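Local atomic coordinates of glycosyltransferase (Streptomyces viridochromogenes, PDB entry 2IUY), a protein that probably transfers a sugar from a nucleotide donor with retention of configuration, as a family GT4 glycosyltransferase of GT-B fold in avilamycin A biosynthesis. Residues H185-P196 with Y210-V220; L229-Q240 with E260-T271. All blocks are in the same frame, centred on the assembly; numbering follows the deposited sequence.

Contact 1. Residues H185-P196 with Y210-V220; sequences HACGRRLVLAGP and YGSTVEPIGEV
Strands 191-194 and 214-216 are neighbours at one border of the parallel sheet in the C-terminal Rossmann-like half of this GT-B enzyme. Leu191 N donates to Thr213 O at 3.0 Å, and Leu191 O takes the N-H of Glu215. Leu193 repeats the pattern, with its N on Glu215 O and its O on Ile217 N. Helix 200-210 makes the crossover between the strands, so the pair belongs to a beta-alpha-beta unit. Leu193 CD1 packs on Val214 CB at 4.1 Å, on the face that also carries Leu191. On the other face, Val192 CG1 meets Ile217 CG1 at 3.8 Å. The Ile217 chi1 of 57° sets CG1 against Val192 and lets CD1 reach Ala194 CB.

Before the strands, Ser212 O lies over one face of the Arg190 guanidinium, offset toward its rim, 3.7 Å from Arg190 NE. Thr213 OG1 lies at the edge of the His185 ring, near its plane, 3.8 Å from His185 CD2. Water 1 links Thr213 OG1 to Arg189 O. Where the strands end, water 2 bridges Leu193 O, Gly195 O and Gly218 N. Val220, a UDP-binding residue, touches Ala194 CB through CG2 at 3.9 Å.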
loop_
_atom_site.group_PDB
_atom_site.type_symbol
_atom_site.label_atom_id
_atom_site.label_comp_id
_atom_site.label_asym_id
_atom_site.label_seq_id
_atom_site.Cartn_x
_atom_site.Cartn_y
_atom_site.Cartn_z
ATOM N N HIS A 185 -19.680 9.214 12.045
ATOM C CA HIS A 185 -20.988 9.743 12.484
ATOM C C HIS A 185 -21.716 8.846 13.537
ATOM O O HIS A 185 -22.154 9.335 14.578
ATOM C CB HIS A 185 -21.888 10.063 11.292
ATOM C CG HIS A 185 -23.254 10.536 11.692
ATOM N ND1 HIS A 185 -24.336 9.687 11.790
ATOM C CD2 HIS A 185 -23.694 11.756 12.076
ATOM C CE1 HIS A 185 -25.392 10.373 12.193
ATOM N NE2 HIS A 185 -25.027 11.628 12.377
ATOM N N ALA A 186 -21.809 7.550 13.262
ATOM C CA ALA A 186 -22.385 6.562 14.152
ATOM C C ALA A 186 -21.759 6.600 15.547
ATOM O O ALA A 186 -22.452 6.352 16.538
ATOM C CB ALA A 186 -22.236 5.123 13.551
ATOM N N CYS A 187 -20.452 6.880 15.596
ATOM C CA CYS A 187 -19.644 6.790 16.802
ATOM C C CYS A 187 -19.639 8.099 17.565
ATOM O O CYS A 187 -19.160 8.112 18.687
ATOM C CB CYS A 187 -18.170 6.428 16.443
ATOM S SG CYS A 187 -17.917 4.746 15.877
ATOM N N GLY A 188 -20.147 9.178 16.953
ATOM C CA GLY A 188 -20.100 10.526 17.506
ATOM C C GLY A 188 -18.706 11.141 17.351
ATOM O O GLY A 188 -18.278 12.046 18.153
ATOM N N ARG A 189 -17.964 10.667 16.335
ATOM C CA ARG A 189 -16.601 11.151 16.162
ATOM C C ARG A 189 -16.366 11.996 14.943
ATOM O O ARG A 189 -17.131 11.966 13.982
ATOM C CB ARG A 189 -15.591 10.018 16.205
ATOM C CG ARG A 189 -15.681 9.183 17.424
ATOM C CD ARG A 189 -14.359 9.031 18.044
ATOM N NE ARG A 189 -14.495 8.330 19.315
ATOM C CZ ARG A 189 -13.618 8.410 20.303
ATOM N NH1 ARG A 189 -12.535 9.165 20.157
ATOM N NH2 ARG A 189 -13.830 7.739 21.433
ATOM N N ARG A 190 -15.276 12.756 15.002
ATOM C CA ARG A 190 -14.749 13.434 13.835
ATOM C C ARG A 190 -13.986 12.434 12.939
ATOM O O ARG A 190 -13.444 11.448 13.410
ATOM C CB ARG A 190 -13.888 14.618 14.275
ATOM C CG ARG A 190 -14.672 15.591 15.160
ATOM C CD ARG A 190 -15.958 16.128 14.433
ATOM N NE ARG A 190 -16.972 16.566 15.403
ATOM C CZ ARG A 190 -18.095 15.903 15.715
ATOM N NH1 ARG A 190 -18.409 14.759 15.119
ATOM N NH2 ARG A 190 -18.930 16.401 16.630
ATOM N N LEU A 191 -14.057 12.671 11.640
ATOM C CA LEU A 191 -13.321 11.959 10.640
ATOM C C LEU A 191 -12.504 12.972 9.829
ATOM O O LEU A 191 -13.057 13.786 9.066
ATOM C CB LEU A 191 -14.262 11.188 9.715
ATOM C CG LEU A 191 -13.563 10.440 8.565
ATOM C CD1 LEU A 191 -12.844 9.216 9.087
ATOM C CD2 LEU A 191 -14.585 10.061 7.487
ATOM N N VAL A 192 -11.181 12.890 10.000
ATOM C CA VAL A 192 -10.250 13.525 9.085
ATOM C C VAL A 192 -10.164 12.745 7.766
ATOM O O VAL A 192 -9.919 11.529 7.751
ATOM C CB VAL A 192 -8.873 13.686 9.754
ATOM C CG1 VAL A 192 -7.871 14.266 8.793
ATOM C CG2 VAL A 192 -9.018 14.590 10.959
ATOM N N LEU A 193 -10.451 13.447 6.678
ATOM C CA LEU A 193 -10.344 12.908 5.350
ATOM C C LEU A 193 -9.059 13.418 4.749
ATOM O O LEU A 193 -9.009 14.550 4.218
ATOM C CB LEU A 193 -11.508 13.349 4.471
ATOM C CG LEU A 193 -12.848 12.650 4.503
ATOM C CD1 LEU A 193 -13.752 13.455 3.578
ATOM C CD2 LEU A 193 -12.691 11.290 3.932
ATOM N N ALA A 194 -8.026 12.583 4.864
ATOM C CA ALA A 194 -6.692 12.907 4.401
ATOM C C ALA A 194 -6.300 12.165 3.102
ATOM O O ALA A 194 -5.828 11.020 3.119
ATOM C CB ALA A 194 -5.684 12.629 5.490
ATOM N N GLY A 195 -6.443 12.852 1.984
ATOM C CA GLY A 195 -6.018 12.347 0.692
ATOM C C GLY A 195 -6.664 13.197 -0.384
ATOM O O GLY A 195 -7.475 14.092 -0.062
ATOM N N PRO A 196 -6.309 12.925 -1.666
ATOM C CA PRO A 196 -6.856 13.692 -2.760
ATOM C C PRO A 196 -8.359 13.442 -2.942
ATOM O O PRO A 196 -8.805 12.304 -3.026
ATOM C CB PRO A 196 -6.043 13.232 -3.974
ATOM C CG PRO A 196 -5.530 11.905 -3.633
ATOM C CD PRO A 196 -5.371 11.880 -2.130
ATOM N N TYR A 210 -22.677 14.250 5.759
ATOM C CA TYR A 210 -21.854 14.113 6.962
ATOM C C TYR A 210 -20.909 15.280 7.213
ATOM O O TYR A 210 -19.871 15.107 7.845
ATOM C CB TYR A 210 -21.052 12.806 6.894
ATOM C CG TYR A 210 -21.945 11.613 6.762
ATOM C CD1 TYR A 210 -22.699 11.168 7.846
ATOM C CD2 TYR A 210 -22.060 10.942 5.545
ATOM C CE1 TYR A 210 -23.556 10.063 7.733
ATOM C CE2 TYR A 210 -22.897 9.840 5.420
ATOM C CZ TYR A 210 -23.631 9.391 6.522
ATOM O OH TYR A 210 -24.470 8.297 6.404
ATOM N N GLY A 211 -21.292 16.479 6.760
ATOM C CA GLY A 211 -20.438 17.680 6.935
ATOM C C GLY A 211 -19.888 17.911 8.351
ATOM O O GLY A 211 -18.699 18.222 8.537
ATOM N N SER A 212 -20.746 17.739 9.343
ATOM C CA SER A 212 -20.399 18.042 10.726
ATOM C C SER A 212 -19.466 16.970 11.288
ATOM O O SER A 212 -18.815 17.155 12.306
ATOM C CB SER A 212 -21.656 18.201 11.579
ATOM O OG SER A 212 -22.376 16.975 11.687
ATOM N N THR A 213 -19.391 15.848 10.593
ATOM C CA THR A 213 -18.486 14.751 10.938
ATOM C C THR A 213 -17.119 14.902 10.279
ATOM O O THR A 213 -16.101 14.748 10.951
ATOM C CB THR A 213 -19.118 13.451 10.514
ATOM O OG1 THR A 213 -20.270 13.275 11.310
ATOM C CG2 THR A 213 -18.161 12.198 10.673
ATOM N N VAL A 214 -17.106 15.210 8.969
ATOM C CA VAL A 214 -15.896 15.139 8.198
ATOM C C VAL A 214 -15.074 16.422 8.264
ATOM O O VAL A 214 -15.631 17.536 8.305
ATOM C CB VAL A 214 -16.136 14.667 6.733
ATOM C CG1 VAL A 214 -16.945 13.371 6.752
ATOM C CG2 VAL A 214 -16.829 15.771 5.876
ATOM N N GLU A 215 -13.746 16.252 8.332
ATOM C CA GLU A 215 -12.831 17.359 8.127
ATOM C C GLU A 215 -11.900 16.974 6.994
ATOM O O GLU A 215 -10.915 16.257 7.218
ATOM C CB GLU A 215 -12.034 17.712 9.399
ATOM C CG GLU A 215 -12.898 17.817 10.661
ATOM C CD GLU A 215 -12.092 17.793 11.974
ATOM O OE1 GLU A 215 -10.845 18.033 11.933
ATOM O OE2 GLU A 215 -12.723 17.535 13.041
ATOM N N PRO A 216 -12.212 17.455 5.779
ATOM C CA PRO A 216 -11.407 17.152 4.590
ATOM C C PRO A 216 -10.198 18.068 4.551
ATOM O O PRO A 216 -10.368 19.296 4.567
ATOM C CB PRO A 216 -12.363 17.476 3.431
ATOM C CG PRO A 216 -13.717 17.854 4.064
ATOM C CD PRO A 216 -13.383 18.303 5.438
ATOM N N ILE A 217 -9.004 17.496 4.495
ATOM C CA ILE A 217 -7.774 18.289 4.567
ATOM C C ILE A 217 -6.963 18.217 3.282
ATOM O O ILE A 217 -5.998 18.938 3.101
ATOM C CB ILE A 217 -6.946 17.938 5.837
ATOM C CG1 ILE A 217 -6.605 16.448 5.908
ATOM C CG2 ILE A 217 -7.740 18.256 7.092
ATOM C CD1 ILE A 217 -5.323 16.201 6.680
ATOM N N GLY A 218 -7.408 17.365 2.365
ATOM C CA GLY A 218 -6.754 17.196 1.090
ATOM C C GLY A 218 -5.531 16.297 1.218
ATOM O O GLY A 218 -5.303 15.681 2.271
ATOM N N GLU A 219 -4.756 16.232 0.131
ATOM C CA GLU A 219 -3.599 15.347 0.039
ATOM C C GLU A 219 -2.645 15.670 1.187
ATOM O O GLU A 219 -2.404 16.831 1.495
ATOM C CB GLU A 219 -2.918 15.513 -1.329
ATOM C CG GLU A 219 -1.859 14.447 -1.694
ATOM C CD GLU A 219 -1.243 14.677 -3.057
ATOM O OE1 GLU A 219 -1.917 15.232 -3.974
ATOM O OE2 GLU A 219 -0.081 14.283 -3.224
ATOM N N VAL A 220 -2.141 14.636 1.838
ATOM C CA VAL A 220 -1.141 14.807 2.885
ATOM C C VAL A 220 0.134 14.035 2.527
ATOM O O VAL A 220 0.135 13.190 1.606
ATOM C CB VAL A 220 -1.631 14.339 4.290
ATOM C CG1 VAL A 220 -2.796 15.179 4.773
ATOM C CG2 VAL A 220 -1.995 12.850 4.270
HETATM O O HOH W 1 -19.556 12.743 13.880
HETATM O O HOH W 2 -9.607 15.270 1.534
#

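Contact 2. Residues L229-Q240 with E260-T271; sequences LASAHAVLAMSQ and EAAVSGTPVVGT
Strands 234-237 and 268-270 run parallel, their axes 4.6 Å apart at the closest and 22° from parallel. Val235 N donates to Pro267 O, and Val235 O accepts from Val269 N. Ala237 continues the pattern, its N donating to Val269 O and its O accepting from Thr271 N.

Val235 shares a face with Ala237 and Val268. Its CG2 presses on Ala261 CB at 3.5 Å and also meets Thr266 CG2, whose side chain crosses that of Val235 at about a right angle. Leu236 and Val269 lie side by side on the opposite face and point the same way. There Leu236 CD2 comes to 3.8 Å from Val269 CB, and helix 177-187 covers both. The selenium of selenomethionine Met238 lies 3.8 Å from Val269 O.

Thr266 OG1 donates in the carbonyl plane to Leu229 O at 2.6 Å. Thr266 follows Gly265, the C-prime residue of a Schellman motif that ends helix 256-263. Thr271 OG1 sits between its backbone N and carbonyl carbon (chi1 61°), which brings it to Ser239 O at 2.7 Å, on a lone pair. Its CG2 meets Gln240 NE2 at 3.5 Å, while that NE2 donates to Met238 O.

Ser264 OG packs against Leu229 CB at 3.7 Å and donates to Glu260 O. Glu260 is a UDP-binding residue; here OE1 forms a salt bridge with Arg225 and OE2 a hydrogen bond with the Tyr152 hydroxyl. Using buried carbonyls, Thr266 joins the last turn of helix 222-231 to the turn after helix 256-263, and Thr271 joins the chains past the C-terminal strand ends.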
loop_
_atom_site.group_PDB
_atom_site.type_symbol
_atom_site.label_atom_id
_atom_site.label_comp_id
_atom_site.label_asym_id
_atom_site.label_seq_id
_atom_site.Cartn_x
_atom_site.Cartn_y
_atom_site.Cartn_z
ATOM N N LEU A 229 -1.251 9.423 11.175
ATOM C CA LEU A 229 -1.295 7.955 11.294
ATOM C C LEU A 229 -1.203 7.473 12.742
ATOM O O LEU A 229 -1.968 6.598 13.175
ATOM C CB LEU A 229 -0.163 7.333 10.473
ATOM C CG LEU A 229 -0.366 6.584 9.152
ATOM C CD1 LEU A 229 -1.807 6.350 8.669
ATOM C CD2 LEU A 229 0.600 7.058 8.034
ATOM N N ALA A 230 -0.288 8.102 13.476
ATOM C CA ALA A 230 0.028 7.796 14.878
ATOM C C ALA A 230 -1.004 8.385 15.900
ATOM O O ALA A 230 -1.306 7.786 16.917
ATOM C CB ALA A 230 1.434 8.371 15.189
ATOM N N SER A 231 -1.470 9.596 15.642
ATOM C CA SER A 231 -2.299 10.324 16.591
ATOM C C SER A 231 -3.777 9.907 16.469
ATOM O O SER A 231 -4.569 10.076 17.413
ATOM C CB SER A 231 -2.114 11.839 16.371
ATOM O OG SER A 231 -2.549 12.243 15.084
ATOM N N ALA A 232 -4.162 9.305 15.342
ATOM C CA ALA A 232 -5.586 9.004 15.169
ATOM C C ALA A 232 -6.090 8.024 16.215
ATOM O O ALA A 232 -5.400 7.079 16.561
ATOM C CB ALA A 232 -5.874 8.481 13.747
ATOM N N HIS A 233 -7.338 8.180 16.653
ATOM C CA HIS A 233 -7.961 7.144 17.471
ATOM C C HIS A 233 -8.037 5.774 16.725
ATOM O O HIS A 233 -7.757 4.701 17.285
ATOM C CB HIS A 233 -9.332 7.640 17.974
ATOM C CG HIS A 233 -10.002 6.693 18.920
ATOM N ND1 HIS A 233 -9.906 6.819 20.287
ATOM C CD2 HIS A 233 -10.736 5.575 18.700
ATOM C CE1 HIS A 233 -10.557 5.826 20.872
ATOM N NE2 HIS A 233 -11.063 5.049 19.933
ATOM N N ALA A 234 -8.417 5.808 15.446
ATOM C CA ALA A 234 -8.472 4.596 14.651
ATOM C C ALA A 234 -8.434 5.033 13.221
ATOM O O ALA A 234 -8.753 6.171 12.925
ATOM C CB ALA A 234 -9.776 3.736 14.926
ATOM N N VAL A 235 -8.023 4.113 12.348
ATOM C CA VAL A 235 -8.056 4.346 10.902
ATOM C C VAL A 235 -9.204 3.518 10.346
ATOM O O VAL A 235 -9.456 2.423 10.813
ATOM C CB VAL A 235 -6.678 3.981 10.247
ATOM C CG1 VAL A 235 -6.816 3.742 8.733
ATOM C CG2 VAL A 235 -5.643 5.105 10.554
ATOM N N LEU A 236 -9.898 4.064 9.366
ATOM C CA LEU A 236 -11.047 3.440 8.738
ATOM C C LEU A 236 -10.647 3.116 7.295
ATOM O O LEU A 236 -10.333 4.016 6.481
ATOM C CB LEU A 236 -12.243 4.406 8.769
ATOM C CG LEU A 236 -12.660 5.040 10.110
ATOM C CD1 LEU A 236 -14.039 5.811 9.961
ATOM C CD2 LEU A 236 -12.757 4.010 11.261
ATOM N N ALA A 237 -10.602 1.826 7.002
ATOM C CA ALA A 237 -10.270 1.331 5.657
ATOM C C ALA A 237 -11.517 0.648 5.124
ATOM O O ALA A 237 -11.775 -0.515 5.418
ATOM C CB ALA A 237 -9.097 0.339 5.747
HETATM N N MSE A 238 -12.306 1.385 4.343
HETATM C CA MSE A 238 -13.721 1.017 4.102
HETATM C C MSE A 238 -14.016 0.731 2.655
HETATM O O MSE A 238 -15.083 1.070 2.175
HETATM C CB MSE A 238 -14.631 2.160 4.581
HETATM C CG MSE A 238 -14.398 2.607 6.030
HETATM SE SE MSE A 238 -14.778 1.269 7.345
HETATM C CE MSE A 238 -16.767 1.343 7.249
ATOM N N SER A 239 -13.077 0.070 1.981
ATOM C CA SER A 239 -13.197 -0.241 0.575
ATOM C C SER A 239 -14.519 -0.973 0.359
ATOM O O SER A 239 -14.934 -1.766 1.204
ATOM C CB SER A 239 -11.987 -1.034 0.064
ATOM O OG SER A 239 -10.798 -0.250 0.135
ATOM N N GLN A 240 -15.186 -0.652 -0.750
ATOM C CA GLN A 240 -16.535 -1.126 -1.024
ATOM C C GLN A 240 -16.536 -2.008 -2.258
ATOM O O GLN A 240 -15.769 -1.811 -3.197
ATOM C CB GLN A 240 -17.508 0.066 -1.219
ATOM C CG GLN A 240 -17.666 0.984 0.020
ATOM C CD GLN A 240 -18.336 0.302 1.217
ATOM O OE1 GLN A 240 -19.447 -0.222 1.111
ATOM N NE2 GLN A 240 -17.678 0.359 2.381
ATOM N N GLU A 260 0.443 0.560 7.727
ATOM C CA GLU A 260 0.905 1.906 8.116
ATOM C C GLU A 260 0.286 2.390 9.415
ATOM O O GLU A 260 1.005 2.852 10.285
ATOM C CB GLU A 260 0.668 2.920 6.992
ATOM C CG GLU A 260 1.610 2.577 5.844
ATOM C CD GLU A 260 1.679 3.606 4.768
ATOM O OE1 GLU A 260 0.642 3.862 4.145
ATOM O OE2 GLU A 260 2.801 4.145 4.539
ATOM N N ALA A 261 -1.035 2.295 9.530
ATOM C CA ALA A 261 -1.696 2.648 10.772
ATOM C C ALA A 261 -1.147 1.815 11.912
ATOM O O ALA A 261 -0.729 2.347 12.911
ATOM C CB ALA A 261 -3.256 2.500 10.624
ATOM N N ALA A 262 -1.125 0.490 11.754
ATOM C CA ALA A 262 -0.836 -0.380 12.878
ATOM C C ALA A 262 0.614 -0.244 13.341
ATOM O O ALA A 262 0.897 -0.158 14.547
ATOM C CB ALA A 262 -1.174 -1.833 12.513
ATOM N N VAL A 263 1.544 -0.191 12.415
ATOM C CA VAL A 263 2.953 0.009 12.817
ATOM C C VAL A 263 3.137 1.404 13.457
ATOM O O VAL A 263 4.119 1.636 14.166
ATOM C CB VAL A 263 3.879 -0.159 11.653
ATOM C CG1 VAL A 263 3.986 1.185 10.876
ATOM C CG2 VAL A 263 5.256 -0.580 12.130
ATOM N N SER A 264 2.207 2.331 13.201
ATOM C CA SER A 264 2.248 3.641 13.882
ATOM C C SER A 264 1.473 3.588 15.203
ATOM O O SER A 264 1.254 4.628 15.821
ATOM C CB SER A 264 1.668 4.771 13.028
ATOM O OG SER A 264 2.265 4.819 11.741
ATOM N N GLY A 265 1.077 2.381 15.622
ATOM C CA GLY A 265 0.330 2.190 16.876
ATOM C C GLY A 265 -1.155 2.500 16.816
ATOM O O GLY A 265 -1.734 2.938 17.808
ATOM N N THR A 266 -1.775 2.317 15.650
ATOM C CA THR A 266 -3.170 2.717 15.422
ATOM C C THR A 266 -4.005 1.557 14.875
ATOM O O THR A 266 -3.721 1.022 13.791
ATOM C CB THR A 266 -3.266 4.007 14.505
ATOM O OG1 THR A 266 -2.593 5.088 15.174
ATOM C CG2 THR A 266 -4.771 4.439 14.149
ATOM N N PRO A 267 -5.077 1.213 15.593
ATOM C CA PRO A 267 -5.907 0.082 15.186
ATOM C C PRO A 267 -6.775 0.487 13.981
ATOM O O PRO A 267 -6.846 1.670 13.624
ATOM C CB PRO A 267 -6.746 -0.202 16.449
ATOM C CG PRO A 267 -6.959 1.210 17.045
ATOM C CD PRO A 267 -5.626 1.924 16.780
ATOM N N VAL A 268 -7.446 -0.489 13.386
ATOM C CA VAL A 268 -8.109 -0.280 12.108
ATOM C C VAL A 268 -9.505 -0.833 12.184
ATOM O O VAL A 268 -9.703 -1.932 12.627
ATOM C CB VAL A 268 -7.311 -0.951 10.934
ATOM C CG1 VAL A 268 -8.020 -0.723 9.584
ATOM C CG2 VAL A 268 -5.885 -0.390 10.882
ATOM N N VAL A 269 -10.482 -0.044 11.774
ATOM C CA VAL A 269 -11.790 -0.600 11.424
ATOM C C VAL A 269 -11.862 -0.691 9.896
ATOM O O VAL A 269 -11.619 0.286 9.232
ATOM C CB VAL A 269 -12.943 0.312 11.912
ATOM C CG1 VAL A 269 -14.320 -0.204 11.356
ATOM C CG2 VAL A 269 -12.920 0.421 13.408
ATOM N N GLY A 270 -12.192 -1.852 9.347
ATOM C CA GLY A 270 -12.393 -1.946 7.918
ATOM C C GLY A 270 -13.587 -2.824 7.525
ATOM O O GLY A 270 -14.175 -3.499 8.346
ATOM N N THR A 271 -13.921 -2.793 6.252
ATOM C CA THR A 271 -14.804 -3.772 5.660
ATOM C C THR A 271 -14.009 -5.069 5.429
ATOM O O THR A 271 -12.830 -5.131 5.794
ATOM C CB THR A 271 -15.332 -3.264 4.326
ATOM O OG1 THR A 271 -14.206 -3.051 3.453
ATOM C CG2 THR A 271 -16.112 -1.950 4.531
#

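Overall arrangement
Both contacts belong to the same six-stranded parallel sheet, with centres about 14 Å apart. Contact 1 comes first in the chain and closes before contact 2 opens. Helix 222-231 leads from strand 214-216 to strand 234-237. Strand 165-168 lies between the two pairs, next to 191-194 and 234-237. Strand 214-216 is outermost, whereas contact 2 is buried and nearer the chain centre. The contacts meet directly where Leu191 CD1 packs on Leu236 CD1 at 3.7 Å. Each also brings a UDP-binding residue: Val220 from the loop after strand 214-216 and Glu260 from helix 256-263. Both side chains approach Arg225 of helix 222-231, so this loop and helix contribute to one nucleotide site.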